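Local coordinates for ALDH21) (Physcomitrella patens subsp. patens, PDB 5MZ5), which catalyses the NADP(+)-dependent oxidation of succinic semialdehyde to succinate, at residues Cys292-Tyr297 against Gln324-His329; Thr399-Val404 against Gly417-Leu422; Gly441-Ile446 against Gly465-Asp470. All coordinates share one frame; numbering follows the deposited sequence.

Interaction 1: Cys292-Tyr297 against Gln324-His329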
ATOM      1  N   CYS A 292     -21.422  -8.600  23.871  1.00 29.25           N
ATOM      2  CA  CYS A 292     -22.179  -7.803  22.907  1.00 28.91           C
ATOM      3  C   CYS A 292     -22.954  -6.744  23.662  1.00 32.96           C
ATOM      4  O   CYS A 292     -23.593  -7.060  24.659  1.00 32.94           O
ATOM      5  CB  CYS A 292     -23.104  -8.660  22.038  1.00 28.52           C
ATOM      6  SG  CYS A 292     -23.908  -7.757  20.678  1.00 32.08           S
ATOM      7  N   ILE A 293     -22.881  -5.492  23.185  1.00 29.87           N
ATOM      8  CA  ILE A 293     -23.636  -4.360  23.707  1.00 29.23           C
ATOM      9  C   ILE A 293     -24.863  -4.147  22.803  1.00 31.65           C
ATOM     10  O   ILE A 293     -24.723  -4.101  21.587  1.00 30.26           O
ATOM     11  CB  ILE A 293     -22.781  -3.065  23.795  1.00 31.49           C
ATOM     12  CG1 ILE A 293     -21.655  -3.210  24.835  1.00 30.95           C
ATOM     13  CG2 ILE A 293     -23.671  -1.835  24.115  1.00 31.25           C
ATOM     14  CD1 ILE A 293     -20.711  -2.002  24.981  1.00 29.25           C
ATOM     15  N   VAL A 294     -26.051  -4.031  23.404  1.00 29.63           N
ATOM     16  CA  VAL A 294     -27.285  -3.710  22.698  1.00 30.38           C
ATOM     17  C   VAL A 294     -27.721  -2.341  23.238  1.00 33.87           C
ATOM     18  O   VAL A 294     -28.257  -2.257  24.336  1.00 33.14           O
ATOM     19  CB  VAL A 294     -28.390  -4.811  22.798  1.00 34.58           C
ATOM     20  CG1 VAL A 294     -29.711  -4.350  22.152  1.00 34.43           C
ATOM     21  CG2 VAL A 294     -27.912  -6.107  22.161  1.00 33.66           C
ATOM     22  N   ASP A 295     -27.406  -1.263  22.491  1.00 31.56           N
ATOM     23  CA  ASP A 295     -27.773   0.107  22.874  1.00 31.96           C
ATOM     24  C   ASP A 295     -28.913   0.653  22.014  1.00 33.78           C
ATOM     25  O   ASP A 295     -29.446   1.713  22.302  1.00 34.54           O
ATOM     26  CB  ASP A 295     -26.540   1.046  22.851  1.00 33.33           C
ATOM     27  CG  ASP A 295     -26.675   2.268  23.755  1.00 40.04           C
ATOM     28  OD1 ASP A 295     -26.726   2.095  24.994  1.00 41.60           O
ATOM     29  OD2 ASP A 295     -26.685   3.391  23.231  1.00 43.52           O
ATOM     30  N   ASP A 296     -29.294  -0.096  20.972  1.00 28.89           N
ATOM     31  CA  ASP A 296     -30.345   0.214  19.996  1.00 28.11           C
ATOM     32  C   ASP A 296     -30.730  -1.071  19.261  1.00 32.14           C
ATOM     33  O   ASP A 296     -30.019  -2.072  19.359  1.00 30.68           O
ATOM     34  CB  ASP A 296     -29.830   1.243  18.943  1.00 28.82           C
ATOM     35  CG  ASP A 296     -29.981   2.708  19.312  1.00 36.20           C
ATOM     36  OD1 ASP A 296     -31.110   3.122  19.674  1.00 39.26           O
ATOM     37  OD2 ASP A 296     -28.996   3.454  19.177  1.00 40.86           O
ATOM     38  N   TYR A 297     -31.834  -1.028  18.494  1.00 30.68           N
ATOM     39  CA  TYR A 297     -32.285  -2.131  17.639  1.00 30.46           C
ATOM     40  C   TYR A 297     -31.915  -1.701  16.230  1.00 34.21           C
ATOM     41  O   TYR A 297     -32.353  -0.635  15.785  1.00 33.32           O
ATOM     42  CB  TYR A 297     -33.806  -2.366  17.745  1.00 32.00           C
ATOM     43  CG  TYR A 297     -34.343  -2.579  19.141  1.00 34.53           C
ATOM     44  CD1 TYR A 297     -33.568  -3.192  20.126  1.00 36.04           C
ATOM     45  CD2 TYR A 297     -35.655  -2.240  19.461  1.00 36.40           C
ATOM     46  CE1 TYR A 297     -34.058  -3.381  21.414  1.00 36.91           C
ATOM     47  CE2 TYR A 297     -36.166  -2.449  20.741  1.00 37.53           C
ATOM     48  CZ  TYR A 297     -35.364  -3.029  21.713  1.00 42.37           C
ATOM     49  OH  TYR A 297     -35.855  -3.241  22.975  1.00 41.24           O
ATOM     50  N   GLN A 324     -20.919 -14.973  24.462  1.00 25.94           N
ATOM     51  CA  GLN A 324     -21.099 -15.511  25.810  1.00 25.80           C
ATOM     52  C   GLN A 324     -21.785 -14.521  26.751  1.00 28.86           C
ATOM     53  O   GLN A 324     -22.505 -14.947  27.646  1.00 26.39           O
ATOM     54  CB  GLN A 324     -19.748 -15.959  26.382  1.00 25.99           C
ATOM     55  CG  GLN A 324     -19.876 -16.845  27.623  1.00 28.85           C
ATOM     56  CD  GLN A 324     -18.530 -17.355  28.072  1.00 42.74           C
ATOM     57  OE1 GLN A 324     -17.737 -17.878  27.279  1.00 36.86           O
ATOM     58  NE2 GLN A 324     -18.229 -17.195  29.349  1.00 28.75           N
ATOM     59  N   ARG A 325     -21.540 -13.208  26.558  1.00 27.04           N
ATOM     60  CA  ARG A 325     -22.066 -12.154  27.433  1.00 27.76           C
ATOM     61  C   ARG A 325     -22.857 -11.114  26.646  1.00 32.65           C
ATOM     62  O   ARG A 325     -22.396 -10.618  25.611  1.00 30.92           O
ATOM     63  CB  ARG A 325     -20.933 -11.482  28.234  1.00 26.79           C
ATOM     64  CG  ARG A 325     -20.097 -12.448  29.090  1.00 27.98           C
ATOM     65  CD  ARG A 325     -18.935 -11.737  29.747  1.00 29.24           C
ATOM     66  NE  ARG A 325     -17.864 -11.377  28.808  1.00 27.87           N
ATOM     67  CZ  ARG A 325     -17.232 -10.208  28.803  1.00 37.74           C
ATOM     68  NH1 ARG A 325     -16.229  -9.995  27.964  1.00 27.02           N
ATOM     69  NH2 ARG A 325     -17.586  -9.247  29.653  1.00 24.55           N
ATOM     70  N   LEU A 326     -24.071 -10.817  27.137  1.00 29.32           N
ATOM     71  CA  LEU A 326     -24.974  -9.880  26.498  1.00 29.50           C
ATOM     72  C   LEU A 326     -25.324  -8.750  27.466  1.00 34.36           C
ATOM     73  O   LEU A 326     -25.905  -9.007  28.519  1.00 36.17           O
ATOM     74  CB  LEU A 326     -26.228 -10.626  25.996  1.00 29.06           C
ATOM     75  CG  LEU A 326     -27.328  -9.840  25.279  1.00 32.49           C
ATOM     76  CD1 LEU A 326     -26.764  -8.902  24.172  1.00 31.33           C
ATOM     77  CD2 LEU A 326     -28.391 -10.790  24.732  1.00 32.34           C
ATOM     78  N   TYR A 327     -24.956  -7.510  27.092  1.00 28.39           N
ATOM     79  CA  TYR A 327     -25.172  -6.273  27.852  1.00 27.48           C
ATOM     80  C   TYR A 327     -26.222  -5.444  27.138  1.00 31.27           C
ATOM     81  O   TYR A 327     -26.020  -5.031  25.995  1.00 29.49           O
ATOM     82  CB  TYR A 327     -23.840  -5.496  28.024  1.00 27.26           C
ATOM     83  CG  TYR A 327     -22.813  -6.314  28.779  1.00 26.89           C
ATOM     84  CD1 TYR A 327     -22.791  -6.330  30.174  1.00 28.99           C
ATOM     85  CD2 TYR A 327     -21.901  -7.121  28.100  1.00 25.73           C
ATOM     86  CE1 TYR A 327     -21.888  -7.128  30.876  1.00 30.00           C
ATOM     87  CE2 TYR A 327     -21.002  -7.930  28.788  1.00 26.63           C
ATOM     88  CZ  TYR A 327     -20.998  -7.932  30.176  1.00 37.96           C
ATOM     89  OH  TYR A 327     -20.117  -8.738  30.847  1.00 36.98           O
ATOM     90  N   VAL A 328     -27.387  -5.288  27.775  1.00 28.90           N
ATOM     91  CA  VAL A 328     -28.513  -4.559  27.187  1.00 28.85           C
ATOM     92  C   VAL A 328     -28.832  -3.320  28.023  1.00 32.61           C
ATOM     93  O   VAL A 328     -28.916  -3.404  29.242  1.00 30.27           O
ATOM     94  CB  VAL A 328     -29.751  -5.484  27.020  1.00 31.73           C
ATOM     95  CG1 VAL A 328     -30.915  -4.738  26.377  1.00 31.52           C
ATOM     96  CG2 VAL A 328     -29.393  -6.739  26.217  1.00 29.76           C
ATOM     97  N   HIS A 329     -28.983  -2.166  27.364  1.00 31.14           N
ATOM     98  CA  HIS A 329     -29.313  -0.934  28.060  1.00 31.01           C
ATOM     99  C   HIS A 329     -30.685  -1.082  28.779  1.00 34.97           C
ATOM    100  O   HIS A 329     -31.608  -1.705  28.246  1.00 32.62           O
ATOM    101  CB  HIS A 329     -29.293   0.256  27.095  1.00 31.32           C
ATOM    102  CG  HIS A 329     -29.524   1.566  27.787  1.00 35.29           C
ATOM    103  ND1 HIS A 329     -30.786   2.076  27.947  1.00 37.72           N
ATOM    104  CD2 HIS A 329     -28.640   2.395  28.388  1.00 37.47           C
ATOM    105  CE1 HIS A 329     -30.637   3.210  28.605  1.00 37.95           C
ATOM    106  NE2 HIS A 329     -29.363   3.444  28.892  1.00 38.00           N
TER
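V294 lays its CG2 methyl against CD1 of L326, 3.6 Å away, where two parallel strands meet in the catalytic-domain sheet of the aldehyde dehydrogenase fold. Strands 290-294 and 323-329 are the two arms of a beta-alpha-beta crossover through helix 301-313. L326 sends CG anti to its backbone N (chi1 -180°), and from there CD1 leans back toward the neighbouring strand, also coming within 3.7 Å of C292 O. Further along the same face, V328 CG2 packs 4.1 Å from V294 CB.

The reverse face carries I293 and Y327. Between the strands, C292 O has two neighbours on Y327: the amide N at 2.8 Å in an almost straight bond, N-H...O 173°, and the ring, whose edge passes close to this oxygen with CD2 nearest. V294 N then bonds to Y327 O, and H329 N to V294 O, which carries the pairing to the end of the strand.

One shell out, the Y327 hydroxyl accepts a 2.8 Å hydrogen bond from R325 NH2, the oxygen lying somewhat out of the guanidinium plane. R325 is itself fixed by N289 through NE and by the carbonyls of C435 and E434, so the ring's outer end is held by a group that is tied down on several sides. Helix 333-345 backs L326 and V328 through F340, Y333 and V336, while helix 428-435 packs on I293 and Y327.

Beyond the paired residues, D295 has its carboxylate shared between Y425, which bonds to OD1, and K453, which makes a salt bridge to OD2. That same OD1 lies 3.8 Å from H329 CB, with the carboxylate and imidazole planes nearly perpendicular at 86°.

Interaction 2: Thr399-Val404 against Gly417-Leu422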
ATOM      1  N   THR A 399     -29.214 -22.169  26.837  1.00 31.52           N
ATOM      2  CA  THR A 399     -29.353 -21.581  28.161  1.00 31.62           C
ATOM      3  C   THR A 399     -29.096 -20.087  28.182  1.00 35.11           C
ATOM      4  O   THR A 399     -28.206 -19.606  27.491  1.00 34.36           O
ATOM      5  CB  THR A 399     -28.381 -22.315  29.115  1.00 37.31           C
ATOM      6  OG1 THR A 399     -28.557 -23.726  28.999  1.00 37.69           O
ATOM      7  CG2 THR A 399     -28.524 -21.894  30.568  1.00 35.50           C
ATOM      8  N   VAL A 400     -29.858 -19.369  29.025  1.00 32.79           N
ATOM      9  CA  VAL A 400     -29.719 -17.936  29.317  1.00 32.64           C
ATOM     10  C   VAL A 400     -29.753 -17.761  30.839  1.00 35.80           C
ATOM     11  O   VAL A 400     -30.687 -18.204  31.490  1.00 34.33           O
ATOM     12  CB  VAL A 400     -30.740 -16.997  28.605  1.00 36.12           C
ATOM     13  CG1 VAL A 400     -30.388 -15.525  28.847  1.00 35.11           C
ATOM     14  CG2 VAL A 400     -30.805 -17.286  27.106  1.00 35.40           C
ATOM     15  N   ILE A 401     -28.710 -17.149  31.396  1.00 34.24           N
ATOM     16  CA  ILE A 401     -28.594 -16.896  32.833  1.00 34.24           C
ATOM     17  C   ILE A 401     -28.364 -15.402  33.046  1.00 38.98           C
ATOM     18  O   ILE A 401     -27.492 -14.806  32.416  1.00 37.53           O
ATOM     19  CB  ILE A 401     -27.527 -17.759  33.575  1.00 36.11           C
ATOM     20  CG1 ILE A 401     -27.276 -19.132  32.891  1.00 35.67           C
ATOM     21  CG2 ILE A 401     -27.909 -17.911  35.063  1.00 36.73           C
ATOM     22  CD1 ILE A 401     -26.035 -19.903  33.378  1.00 36.17           C
ATOM     23  N   GLU A 402     -29.136 -14.827  33.952  1.00 37.44           N
ATOM     24  CA  GLU A 402     -29.122 -13.420  34.304  1.00 38.59           C
ATOM     25  C   GLU A 402     -28.316 -13.161  35.587  1.00 45.51           C
ATOM     26  O   GLU A 402     -28.390 -13.941  36.532  1.00 45.72           O
ATOM     27  CB  GLU A 402     -30.581 -12.962  34.458  1.00 40.32           C
ATOM     28  CG  GLU A 402     -30.809 -11.537  34.912  1.00 47.97           C
ATOM     29  CD  GLU A 402     -32.293 -11.248  35.012  1.00 67.47           C
ATOM     30  OE1 GLU A 402     -32.919 -11.628  36.031  1.00 55.61           O
ATOM     31  OE2 GLU A 402     -32.850 -10.736  34.016  1.00 52.97           O
ATOM     32  N   ASP A 403     -27.521 -12.065  35.583  1.00 43.45           N
ATOM     33  CA  ASP A 403     -26.709 -11.560  36.706  1.00 43.69           C
ATOM     34  C   ASP A 403     -25.777 -12.608  37.354  1.00 45.58           C
ATOM     35  O   ASP A 403     -25.754 -12.772  38.580  1.00 46.45           O
ATOM     36  CB  ASP A 403     -27.609 -10.871  37.762  1.00 46.59           C
ATOM     37  CG  ASP A 403     -28.401  -9.693  37.210  1.00 59.51           C
ATOM     38  OD1 ASP A 403     -27.905  -9.030  36.254  1.00 58.74           O
ATOM     39  OD2 ASP A 403     -29.521  -9.439  37.719  1.00 69.45           O
ATOM     40  N   VAL A 404     -24.978 -13.283  36.522  1.00 39.41           N
ATOM     41  CA  VAL A 404     -23.992 -14.249  36.997  1.00 37.81           C
ATOM     42  C   VAL A 404     -22.790 -13.446  37.560  1.00 39.90           C
ATOM     43  O   VAL A 404     -22.257 -12.586  36.851  1.00 37.42           O
ATOM     44  CB  VAL A 404     -23.582 -15.252  35.888  1.00 40.18           C
ATOM     45  CG1 VAL A 404     -22.391 -16.107  36.317  1.00 39.50           C
ATOM     46  CG2 VAL A 404     -24.760 -16.135  35.495  1.00 39.80           C
ATOM     47  N   GLY A 417     -20.145 -23.464  24.886  1.00 34.23           N
ATOM     48  CA  GLY A 417     -21.425 -24.163  24.948  1.00 33.61           C
ATOM     49  C   GLY A 417     -22.585 -23.230  24.676  1.00 35.18           C
ATOM     50  O   GLY A 417     -22.378 -22.012  24.570  1.00 33.12           O
ATOM     51  N   PRO A 418     -23.831 -23.751  24.551  1.00 30.47           N
ATOM     52  CA  PRO A 418     -24.948 -22.853  24.195  1.00 29.61           C
ATOM     53  C   PRO A 418     -25.493 -22.113  25.416  1.00 32.43           C
ATOM     54  O   PRO A 418     -26.628 -22.337  25.842  1.00 33.62           O
ATOM     55  CB  PRO A 418     -25.954 -23.800  23.520  1.00 31.19           C
ATOM     56  CG  PRO A 418     -25.724 -25.125  24.202  1.00 35.41           C
ATOM     57  CD  PRO A 418     -24.274 -25.163  24.639  1.00 31.00           C
ATOM     58  N   VAL A 419     -24.647 -21.250  25.999  1.00 26.63           N
ATOM     59  CA  VAL A 419     -24.926 -20.499  27.219  1.00 25.23           C
ATOM     60  C   VAL A 419     -24.644 -19.032  27.013  1.00 28.99           C
ATOM     61  O   VAL A 419     -23.542 -18.678  26.584  1.00 28.23           O
ATOM     62  CB  VAL A 419     -24.170 -21.050  28.474  1.00 27.45           C
ATOM     63  CG1 VAL A 419     -24.668 -20.376  29.761  1.00 27.54           C
ATOM     64  CG2 VAL A 419     -24.301 -22.560  28.593  1.00 26.54           C
ATOM     65  N   VAL A 420     -25.636 -18.182  27.350  1.00 26.82           N
ATOM     66  CA  VAL A 420     -25.543 -16.724  27.261  1.00 27.26           C
ATOM     67  C   VAL A 420     -25.774 -16.094  28.631  1.00 32.07           C
ATOM     68  O   VAL A 420     -26.771 -16.386  29.292  1.00 30.96           O
ATOM     69  CB  VAL A 420     -26.488 -16.121  26.184  1.00 31.00           C
ATOM     70  CG1 VAL A 420     -26.421 -14.591  26.172  1.00 30.27           C
ATOM     71  CG2 VAL A 420     -26.170 -16.677  24.800  1.00 30.11           C
ATOM     72  N   LEU A 421     -24.842 -15.228  29.049  1.00 30.19           N
ATOM     73  CA  LEU A 421     -24.945 -14.494  30.305  1.00 30.32           C
ATOM     74  C   LEU A 421     -25.480 -13.101  30.028  1.00 35.21           C
ATOM     75  O   LEU A 421     -24.816 -12.303  29.372  1.00 35.06           O
ATOM     76  CB  LEU A 421     -23.615 -14.444  31.064  1.00 30.17           C
ATOM     77  CG  LEU A 421     -22.960 -15.781  31.424  1.00 34.90           C
ATOM     78  CD1 LEU A 421     -21.899 -15.577  32.442  1.00 35.61           C
ATOM     79  CD2 LEU A 421     -23.968 -16.795  31.949  1.00 34.39           C
ATOM     80  N   LEU A 422     -26.707 -12.837  30.498  1.00 32.87           N
ATOM     81  CA  LEU A 422     -27.418 -11.576  30.304  1.00 32.79           C
ATOM     82  C   LEU A 422     -27.196 -10.592  31.443  1.00 36.19           C
ATOM     83  O   LEU A 422     -27.266 -10.958  32.618  1.00 35.74           O
ATOM     84  CB  LEU A 422     -28.924 -11.865  30.124  1.00 33.22           C
ATOM     85  CG  LEU A 422     -29.871 -10.689  29.853  1.00 37.44           C
ATOM     86  CD1 LEU A 422     -29.503  -9.927  28.558  1.00 36.64           C
ATOM     87  CD2 LEU A 422     -31.302 -11.177  29.773  1.00 40.71           C
TER
HETATM   88  O   HOH W   1     -25.483 -13.231  33.570  1.00 38.64           O
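I401 rests its CD1 methyl on two branches of the facing strand, 3.9 Å from V419 CG1 and 4.0 Å from L421 CD2. A chi1 of -57° puts CG of L421 beside its backbone N, with both delta methyls within reach of the other strand. I401 and L421 run side by side in the same direction, whereas V404 comes in roughly at right angles to the leucine, its CG2 3.7 Å from L421 CD2. L421 CD2 thus touches both I401 and V404, while CD1 reaches V404 as well. On the other face, V400 CG1 packs 4.1 Å from L422 CB.

I401 N bonds to V420 O and L422 N to I401 O. Where the first strand ends, D403 takes a left-handed backbone conformation, and its N bonds to L422 O. One water donates to I401 O (2.8 Å) and to L422 O and accepts from V404 N (3.0 Å), tying V404 back to both strands.

Parallel strands 395-402 and 419-425, joined through helix 409-412, form a beta-alpha-beta unit of the aldehyde dehydrogenase catalytic domain. E402 carries its carboxylate to Y333 and K337. Helix 365-380 packs against I401, V404 and V419, and helix 333-345 against V400 and L422; strands 384-387 and 323-329 flank the pair within the same sheet.

Interaction 3: Gly441-Ile446 against Gly465-Asp470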
ATOM      1  N   GLY A 441      -9.732 -11.537  24.541  1.00 26.39           N
ATOM      2  CA  GLY A 441      -9.837 -10.333  23.722  1.00 26.37           C
ATOM      3  C   GLY A 441      -9.902 -10.619  22.243  1.00 30.44           C
ATOM      4  O   GLY A 441      -9.140 -10.049  21.468  1.00 29.62           O
ATOM      5  N   LEU A 442     -10.819 -11.497  21.843  1.00 27.68           N
ATOM      6  CA  LEU A 442     -10.953 -11.914  20.455  1.00 26.91           C
ATOM      7  C   LEU A 442     -11.849 -10.973  19.661  1.00 29.37           C
ATOM      8  O   LEU A 442     -11.351 -10.218  18.820  1.00 29.38           O
ATOM      9  CB  LEU A 442     -11.405 -13.395  20.422  1.00 27.42           C
ATOM     10  CG  LEU A 442     -11.319 -14.240  19.140  1.00 33.22           C
ATOM     11  CD1 LEU A 442     -10.202 -13.845  18.241  1.00 33.01           C
ATOM     12  CD2 LEU A 442     -11.176 -15.699  19.478  1.00 33.72           C
ATOM     13  N   GLN A 443     -13.155 -10.987  19.940  1.00 26.34           N
ATOM     14  CA  GLN A 443     -14.132 -10.137  19.265  1.00 25.49           C
ATOM     15  C   GLN A 443     -15.190  -9.636  20.224  1.00 27.92           C
ATOM     16  O   GLN A 443     -15.400 -10.217  21.283  1.00 26.88           O
ATOM     17  CB  GLN A 443     -14.771 -10.831  18.038  1.00 25.80           C
ATOM     18  CG  GLN A 443     -13.792 -11.029  16.890  1.00 31.41           C
ATOM     19  CD  GLN A 443     -14.358 -11.313  15.524  1.00 39.95           C
ATOM     20  OE1 GLN A 443     -13.625 -11.312  14.544  1.00 41.53           O
ATOM     21  NE2 GLN A 443     -15.655 -11.567  15.406  1.00 27.62           N
ATOM     22  N   SER A 444     -15.817  -8.522  19.866  1.00 26.48           N
ATOM     23  CA  SER A 444     -16.906  -7.869  20.601  1.00 26.81           C
ATOM     24  C   SER A 444     -17.939  -7.402  19.583  1.00 31.08           C
ATOM     25  O   SER A 444     -17.601  -7.186  18.423  1.00 30.42           O
ATOM     26  CB  SER A 444     -16.375  -6.671  21.375  1.00 30.07           C
ATOM     27  OG  SER A 444     -15.768  -7.085  22.584  1.00 41.80           O
ATOM     28  N   GLY A 445     -19.179  -7.257  20.031  1.00 27.93           N
ATOM     29  CA  GLY A 445     -20.288  -6.793  19.220  1.00 26.69           C
ATOM     30  C   GLY A 445     -20.925  -5.571  19.848  1.00 30.35           C
ATOM     31  O   GLY A 445     -20.884  -5.405  21.068  1.00 28.39           O
ATOM     32  N   ILE A 446     -21.485  -4.685  19.007  1.00 27.21           N
ATOM     33  CA  ILE A 446     -22.190  -3.479  19.446  1.00 27.70           C
ATOM     34  C   ILE A 446     -23.351  -3.115  18.493  1.00 31.82           C
ATOM     35  O   ILE A 446     -23.128  -2.905  17.299  1.00 32.52           O
ATOM     36  CB  ILE A 446     -21.248  -2.249  19.722  1.00 30.27           C
ATOM     37  CG1 ILE A 446     -22.087  -1.001  20.125  1.00 30.73           C
ATOM     38  CG2 ILE A 446     -20.300  -1.945  18.532  1.00 27.52           C
ATOM     39  CD1 ILE A 446     -21.366   0.193  20.542  1.00 36.87           C
ATOM     40  N   GLY A 465     -11.281  -7.646  16.775  1.00 24.71           N
ATOM     41  CA  GLY A 465     -12.385  -7.272  15.903  1.00 24.10           C
ATOM     42  C   GLY A 465     -13.621  -6.796  16.636  1.00 27.37           C
ATOM     43  O   GLY A 465     -14.086  -7.454  17.571  1.00 25.48           O
ATOM     44  N   VAL A 466     -14.155  -5.635  16.212  1.00 23.72           N
ATOM     45  CA  VAL A 466     -15.365  -5.051  16.776  1.00 22.34           C
ATOM     46  C   VAL A 466     -16.451  -5.196  15.712  1.00 27.10           C
ATOM     47  O   VAL A 466     -16.310  -4.682  14.603  1.00 26.42           O
ATOM     48  CB  VAL A 466     -15.185  -3.572  17.252  1.00 24.77           C
ATOM     49  CG1 VAL A 466     -16.506  -2.981  17.775  1.00 24.27           C
ATOM     50  CG2 VAL A 466     -14.103  -3.458  18.316  1.00 23.92           C
ATOM     51  N   ILE A 467     -17.527  -5.897  16.052  1.00 24.89           N
ATOM     52  CA  ILE A 467     -18.641  -6.079  15.131  1.00 24.35           C
ATOM     53  C   ILE A 467     -19.692  -5.029  15.400  1.00 27.93           C
ATOM     54  O   ILE A 467     -20.244  -4.971  16.497  1.00 26.25           O
ATOM     55  CB  ILE A 467     -19.203  -7.523  15.109  1.00 25.86           C
ATOM     56  CG1 ILE A 467     -18.063  -8.578  15.144  1.00 25.40           C
ATOM     57  CG2 ILE A 467     -20.122  -7.703  13.896  1.00 25.52           C
ATOM     58  CD1 ILE A 467     -16.947  -8.565  13.999  1.00 26.49           C
ATOM     59  N   LEU A 468     -19.950  -4.190  14.371  1.00 24.46           N
ATOM     60  CA  LEU A 468     -20.901  -3.104  14.422  1.00 23.97           C
ATOM     61  C   LEU A 468     -22.231  -3.501  13.770  1.00 26.84           C
ATOM     62  O   LEU A 468     -22.284  -3.797  12.570  1.00 25.20           O
ATOM     63  CB  LEU A 468     -20.282  -1.835  13.775  1.00 23.55           C
ATOM     64  CG  LEU A 468     -21.122  -0.536  13.760  1.00 27.46           C
ATOM     65  CD1 LEU A 468     -21.681  -0.166  15.180  1.00 25.81           C
ATOM     66  CD2 LEU A 468     -20.296   0.613  13.183  1.00 30.59           C
ATOM     67  N   ASN A 469     -23.286  -3.521  14.589  1.00 25.53           N
ATOM     68  CA  ASN A 469     -24.682  -3.851  14.242  1.00 27.44           C
ATOM     69  C   ASN A 469     -24.839  -5.306  13.756  1.00 33.46           C
ATOM     70  O   ASN A 469     -25.573  -5.631  12.821  1.00 34.68           O
ATOM     71  CB  ASN A 469     -25.289  -2.805  13.298  1.00 25.64           C
ATOM     72  CG  ASN A 469     -25.381  -1.489  14.024  1.00 34.30           C
ATOM     73  OD1 ASN A 469     -25.518  -1.459  15.243  1.00 25.14           O
ATOM     74  ND2 ASN A 469     -25.209  -0.378  13.329  1.00 28.69           N
ATOM     75  N   ASP A 470     -24.141  -6.177  14.465  1.00 30.61           N
ATOM     76  CA  ASP A 470     -24.178  -7.630  14.403  1.00 30.06           C
ATOM     77  C   ASP A 470     -23.484  -8.094  15.684  1.00 33.38           C
ATOM     78  O   ASP A 470     -22.825  -7.293  16.365  1.00 31.24           O
ATOM     79  CB  ASP A 470     -23.547  -8.223  13.114  1.00 30.88           C
ATOM     80  CG  ASP A 470     -24.039  -9.625  12.741  1.00 35.11           C
ATOM     81  OD1 ASP A 470     -24.518 -10.356  13.640  1.00 33.66           O
ATOM     82  OD2 ASP A 470     -23.941  -9.990  11.558  1.00 38.11           O
TER
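A chi1 of -69° sets CG of Q443 beside its backbone N, and the extended chain beyond carries the amide across to I467, whose own chi1 of -41° and chi2 of -58° fold CD1 up to meet it. NE2 of Q443 lies 3.6 Å from I467 CD1, while CG passes over G465, 4.1 Å from its CA, where no side chain stands in the way. The amide is held in place by NE2 bonds to the carbonyls of P472 and L474, close to the succinate-binding Y481.

On the opposite face I446 CG2 meets V466 CG1 and L468 CD1, each at 4.0 Å. The backbones pair in parallel: I467 N bonds to S444 O at 2.7 Å, and N469 N to I446 O at 2.8 Å. N469 then turns with left-handed backbone angles and its OD1 accepts from T448 N. D470 OD2 makes salt bridges to R307 and to R510 of the second subunit.

Residues 465-468 pair in parallel with a strand of that second subunit as well, so the sheet continues across the interface. With helix 451-460 joining the two strands, this is the beta-alpha-beta edge of the catalytic domain, extended by a partner subunit as is characteristic of aldehyde dehydrogenase oligomers.

In the fold
Going from the N terminus, interaction 1 closes first, bringing 324-329 back beside 292-297 after helix 301-313. Interaction 2 follows, closing the short excursion through helix 409-412, and interaction 3 comes last, around helix 451-460. The three loops are in series; none nests in or crosses another. In space the order differs: interaction 1 is in the middle. Its strand 323-329 lies beside 419-425 of interaction 2, with probable hydrogen bonds from L421 N to Q324 O and L326 N to L421 O, and its strand 290-294 lies beside 443-447 of interaction 3. Interactions 2 and 3 do not touch, their nearest atoms being about 11 Å apart, yet all belong to one sheet.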